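Local structure of PDZ domain protein (4L8N) at residues 113-118 / 413-418; 400-405 / 419-424. The protein is of unknown function but combines N- and C-terminal PDZ domains with a DUF4136 domain and binds magnesium. All blocks are in the same frame, centred on the assembly; numbering follows the deposited sequence.

Residues 413-424 form one continuous segment that takes part in both contacts, a simple example of a long connection packed against two partners in turn. Interaction 1 sets its first half against the loop that follows helix 107-113; interaction 2 sets its second half against the C-terminal part of helix 395-402. Their centres lie 10 Å apart, and two probable hydrogen bonds join them: Ser118 OG to Tyr420 OH at 2.5 Å and Tyr416 OH to Gln403 OE1 at 2.8 Å. Tyr415 O further packs against Ile421 CB at 3.6 Å. In interaction 1 the Tyr114 side chain is about 4 Å from a bound 2-methyl-2,4-pentanediol, probably from the crystallisation liquor. Both contacts lie away from the magnesium-binding Glu239 and Asp270.

Interaction 1: 113-118 / 413-418; sequences AYAMYS and YLYYFA
The ring of Tyr415 meets Ser118 through one face and Tyr117 obliquely, in a contact that buries 251 Å² between the segments. Ser118 CB sits over that face, 3.8 Å from the ring centroid and 25° off its normal, a CH-pi contact displaced toward the CD1-CE1 rim, where CB comes within 3.5 Å of Tyr415 CD1. With OG of Ser118 anti to its backbone nitrogen (chi1 -166°), the methylene carries the contact and the hydroxyl is directed to Tyr420 and Thr121. On the far rim, Tyr415 CD2 approaches Tyr117 CB at 3.7 Å; the two side chains cross obliquely, CD2 lying at the edge of the Tyr117 ring, near its plane. Further out, Tyr114 O comes within 3.4 Å of Tyr415 CE2, and the Tyr415 hydroxyl passes Ala115 CA at 3.8 Å. That hydroxyl bonds to Ala111 O in the last turn of helix 107-113 and to Thr122 OG1. The chemistry is therefore divided: no hydrogen bond links the two segments directly, and carbon packing around the ring joins them, while the buried hydroxyls of Tyr415 and Ser118 are satisfied by residues just before or after the two segments.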
# COMPACT_ATOMS: atom_id res chain seq x y z
N ALA A 113 -31.57 21.38 -5.03
CA ALA A 113 -32.41 21.53 -3.84
C ALA A 113 -33.56 20.50 -3.81
O ALA A 113 -33.91 20.01 -2.73
CB ALA A 113 -32.95 22.94 -3.75
N TYR A 114 -34.15 20.19 -4.97
CA TYR A 114 -35.23 19.20 -5.06
C TYR A 114 -34.73 17.83 -5.61
O TYR A 114 -35.51 17.07 -6.18
CB TYR A 114 -36.36 19.76 -5.95
CG TYR A 114 -37.25 20.80 -5.31
CD1 TYR A 114 -38.35 20.43 -4.55
CD2 TYR A 114 -37.07 22.16 -5.57
CE1 TYR A 114 -39.22 21.38 -4.02
CE2 TYR A 114 -37.92 23.12 -5.02
CZ TYR A 114 -38.99 22.72 -4.24
OH TYR A 114 -39.85 23.66 -3.71
N ALA A 115 -33.45 17.49 -5.38
CA ALA A 115 -32.80 16.27 -5.89
C ALA A 115 -33.47 14.95 -5.46
O ALA A 115 -33.36 13.94 -6.16
CB ALA A 115 -31.33 16.25 -5.48
N MSE A 116 -34.17 14.95 -4.33
CA MSE A 116 -34.75 13.72 -3.89
C MSE A 116 -36.01 13.35 -4.65
O MSE A 116 -36.47 12.22 -4.54
CB MSE A 116 -34.90 13.69 -2.39
CG MSE A 116 -33.57 13.31 -1.75
SE MSE A 116 -33.63 13.48 0.14
CE MSE A 116 -31.74 14.16 0.44
N TYR A 117 -36.45 14.21 -5.58
CA TYR A 117 -37.49 13.82 -6.52
C TYR A 117 -36.88 12.77 -7.46
O TYR A 117 -37.57 11.85 -7.92
CB TYR A 117 -37.94 15.03 -7.36
CG TYR A 117 -38.88 16.04 -6.74
CD1 TYR A 117 -39.91 15.64 -5.89
CD2 TYR A 117 -38.86 17.37 -7.14
CE1 TYR A 117 -40.83 16.56 -5.39
CE2 TYR A 117 -39.78 18.29 -6.66
CZ TYR A 117 -40.76 17.89 -5.77
OH TYR A 117 -41.64 18.81 -5.26
N SER A 118 -35.55 12.95 -7.77
CA SER A 118 -34.84 12.10 -8.71
C SER A 118 -33.37 11.86 -8.34
O SER A 118 -32.48 12.37 -9.04
CB SER A 118 -34.92 12.71 -10.10
OG SER A 118 -34.53 11.75 -11.06
N TYR A 413 -41.52 20.18 -12.11
CA TYR A 413 -41.39 20.30 -13.57
C TYR A 413 -39.93 20.05 -14.00
O TYR A 413 -39.67 19.58 -15.10
CB TYR A 413 -41.90 21.69 -14.06
CG TYR A 413 -40.90 22.83 -13.95
CD1 TYR A 413 -40.00 23.10 -14.98
CD2 TYR A 413 -40.87 23.65 -12.82
CE1 TYR A 413 -39.07 24.14 -14.87
CE2 TYR A 413 -39.94 24.68 -12.70
CZ TYR A 413 -39.05 24.93 -13.73
OH TYR A 413 -38.15 25.96 -13.64
N LEU A 414 -38.98 20.37 -13.10
CA LEU A 414 -37.56 20.16 -13.30
C LEU A 414 -37.26 18.70 -13.57
O LEU A 414 -36.26 18.40 -14.23
CB LEU A 414 -36.77 20.63 -12.07
CG LEU A 414 -36.74 22.16 -11.84
CD1 LEU A 414 -36.40 22.47 -10.41
CD2 LEU A 414 -35.82 22.87 -12.82
N TYR A 415 -38.15 17.78 -13.09
CA TYR A 415 -37.97 16.34 -13.28
C TYR A 415 -39.15 15.71 -14.05
O TYR A 415 -39.38 14.51 -13.93
CB TYR A 415 -37.73 15.65 -11.92
CG TYR A 415 -36.41 16.04 -11.28
CD1 TYR A 415 -35.20 15.68 -11.87
CD2 TYR A 415 -36.37 16.86 -10.15
CE1 TYR A 415 -33.98 16.06 -11.30
CE2 TYR A 415 -35.16 17.26 -9.59
CZ TYR A 415 -33.97 16.83 -10.15
OH TYR A 415 -32.76 17.16 -9.60
N TYR A 416 -39.81 16.48 -14.92
CA TYR A 416 -40.96 16.01 -15.69
C TYR A 416 -40.63 14.98 -16.78
O TYR A 416 -41.55 14.40 -17.36
CB TYR A 416 -41.73 17.18 -16.30
CG TYR A 416 -43.01 17.42 -15.55
CD1 TYR A 416 -43.05 17.33 -14.16
CD2 TYR A 416 -44.21 17.63 -16.23
CE1 TYR A 416 -44.24 17.48 -13.46
CE2 TYR A 416 -45.42 17.74 -15.54
CZ TYR A 416 -45.42 17.71 -14.15
OH TYR A 416 -46.60 17.88 -13.46
N PHE A 417 -39.34 14.72 -17.02
CA PHE A 417 -38.89 13.74 -17.99
C PHE A 417 -38.90 12.32 -17.35
O PHE A 417 -38.74 11.32 -18.07
CB PHE A 417 -37.48 14.13 -18.52
CG PHE A 417 -36.42 14.21 -17.43
CD1 PHE A 417 -35.79 13.06 -16.96
CD2 PHE A 417 -36.10 15.43 -16.83
CE1 PHE A 417 -34.89 13.12 -15.90
CE2 PHE A 417 -35.18 15.49 -15.79
CZ PHE A 417 -34.58 14.34 -15.32
N ALA A 418 -39.06 12.23 -16.02
CA ALA A 418 -39.03 10.98 -15.25
C ALA A 418 -40.45 10.44 -15.04
O ALA A 418 -41.33 11.21 -14.66
CB ALA A 418 -38.33 11.20 -13.92

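Interaction 2: 400-405 / 419-424; sequences DASQSS and PYINPS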
# COMPACT_ATOMS: atom_id res chain seq x y z
N ASP A 400 -48.15 9.89 -8.22
CA ASP A 400 -49.36 10.44 -7.60
C ASP A 400 -49.00 11.26 -6.35
O ASP A 400 -49.45 12.39 -6.24
CB ASP A 400 -50.41 9.34 -7.25
CG ASP A 400 -51.02 8.57 -8.42
OD1 ASP A 400 -50.92 9.06 -9.58
OD2 ASP A 400 -51.59 7.47 -8.18
N ALA A 401 -48.19 10.70 -5.44
CA ALA A 401 -47.77 11.41 -4.23
C ALA A 401 -47.00 12.70 -4.57
O ALA A 401 -47.30 13.74 -4.00
CB ALA A 401 -46.92 10.51 -3.36
N SER A 402 -46.09 12.65 -5.56
CA SER A 402 -45.29 13.79 -6.00
C SER A 402 -46.12 14.97 -6.50
O SER A 402 -45.61 16.10 -6.48
CB SER A 402 -44.32 13.37 -7.11
OG SER A 402 -44.94 13.36 -8.39
N GLN A 403 -47.35 14.71 -6.98
CA GLN A 403 -48.19 15.72 -7.60
C GLN A 403 -49.34 16.18 -6.69
O GLN A 403 -50.21 16.93 -7.13
CB GLN A 403 -48.73 15.21 -8.95
CG GLN A 403 -47.63 14.94 -10.00
CD GLN A 403 -46.74 16.14 -10.27
OE1 GLN A 403 -47.16 17.13 -10.86
NE2 GLN A 403 -45.50 16.10 -9.82
N SER A 404 -49.29 15.79 -5.40
CA SER A 404 -50.29 16.19 -4.40
C SER A 404 -50.04 17.64 -4.01
O SER A 404 -48.93 17.97 -3.57
CB SER A 404 -50.23 15.29 -3.17
OG SER A 404 -50.13 13.92 -3.53
N SER A 405 -51.06 18.48 -4.18
CA SER A 405 -51.04 19.92 -3.89
C SER A 405 -50.53 20.24 -2.48
O SER A 405 -49.93 21.31 -2.30
CB SER A 405 -52.43 20.52 -4.10
OG SER A 405 -52.66 20.67 -5.49
N PRO A 419 -40.70 9.11 -15.25
CA PRO A 419 -42.07 8.58 -15.11
C PRO A 419 -42.54 8.45 -13.65
O PRO A 419 -43.75 8.30 -13.41
CB PRO A 419 -41.98 7.23 -15.82
CG PRO A 419 -40.59 6.80 -15.58
CD PRO A 419 -39.79 8.05 -15.73
N TYR A 420 -41.59 8.48 -12.67
CA TYR A 420 -41.91 8.49 -11.24
C TYR A 420 -42.35 9.93 -10.77
O TYR A 420 -42.66 10.12 -9.60
CB TYR A 420 -40.75 7.94 -10.39
CG TYR A 420 -39.37 8.40 -10.80
CD1 TYR A 420 -38.85 9.62 -10.36
CD2 TYR A 420 -38.54 7.58 -11.56
CE1 TYR A 420 -37.56 10.02 -10.68
CE2 TYR A 420 -37.25 7.98 -11.90
CZ TYR A 420 -36.76 9.19 -11.45
OH TYR A 420 -35.49 9.60 -11.81
N ILE A 421 -42.39 10.92 -11.68
CA ILE A 421 -42.86 12.28 -11.41
C ILE A 421 -44.01 12.59 -12.39
O ILE A 421 -45.09 12.98 -11.96
CB ILE A 421 -41.74 13.39 -11.44
CG1 ILE A 421 -40.56 13.09 -10.49
CG2 ILE A 421 -42.31 14.78 -11.21
CD1 ILE A 421 -40.85 13.08 -8.97
N ASN A 422 -43.75 12.43 -13.71
CA ASN A 422 -44.71 12.71 -14.77
C ASN A 422 -45.00 11.44 -15.59
O ASN A 422 -44.28 11.14 -16.56
CB ASN A 422 -44.22 13.84 -15.67
CG ASN A 422 -45.18 14.21 -16.78
OD1 ASN A 422 -46.41 14.11 -16.63
ND2 ASN A 422 -44.65 14.65 -17.91
N PRO A 423 -46.08 10.69 -15.22
CA PRO A 423 -46.40 9.45 -15.95
C PRO A 423 -46.84 9.73 -17.40
O PRO A 423 -46.34 9.04 -18.29
CB PRO A 423 -47.50 8.81 -15.11
CG PRO A 423 -48.08 9.91 -14.32
CD PRO A 423 -47.02 10.94 -14.11
N SER A 424 -47.64 10.80 -17.66
CA SER A 424 -48.07 11.20 -19.01
C SER A 424 -46.87 11.30 -19.98
O SER A 424 -45.77 11.67 -19.55
CB SER A 424 -48.85 12.52 -18.97
OG SER A 424 -48.02 13.66 -18.88
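Ser402, in the C-terminal part of helix 395-402, and Ile421, in the irregular loop 419-424, bring their backbones to a closest CA-CA separation of 6.1 Å, with no hydrogen bond across the gap. Ile421 has the largest share of the buried surface and uses both branches: CD1 packs on Ser402 CB at 3.9 Å, while CG2, anti to the backbone nitrogen, meets Gln403 NE2 at 3.7 Å. The Ser402 hydroxyl stands 3.6 Å from Ile421 O, but bonds to Ala399 O in its own helix. Gln403 crosses the Ile421 side chain at about a right angle. A bend at chi2 (-56°) folds its chain back, so that NE2 gives a nearly straight hydrogen bond of 3.1 Å to Ser402 OG, which lies essentially in the amide plane. The amide is gripped at both ends, since NE2 also pairs with Ser412 OG and OE1 with Tyr416 OH and His348 NE2, and these bonds should fix its rotation. Shortening Gln403 to an alanine would remove the amide and is likely to leave the Tyr416 and Ser412 hydroxyls and His348 NE2 without this partner, and CG2 of Ile421 less covered. Around the contact, Tyr420 meets Tyr395 edge-to-face and Ile421 also touches Tyr117. The hydroxyl of Ser404 turns back to Ala401 O at 2.9 Å, joining its own backbone NH on that carbonyl. The arrangement is plain loop-on-helix packing in what is probably the C-terminal PDZ domain, with the Gln403-His348 bond tying it to strand 348-349, in the same sheet as strand 429-435, to which the loop leads.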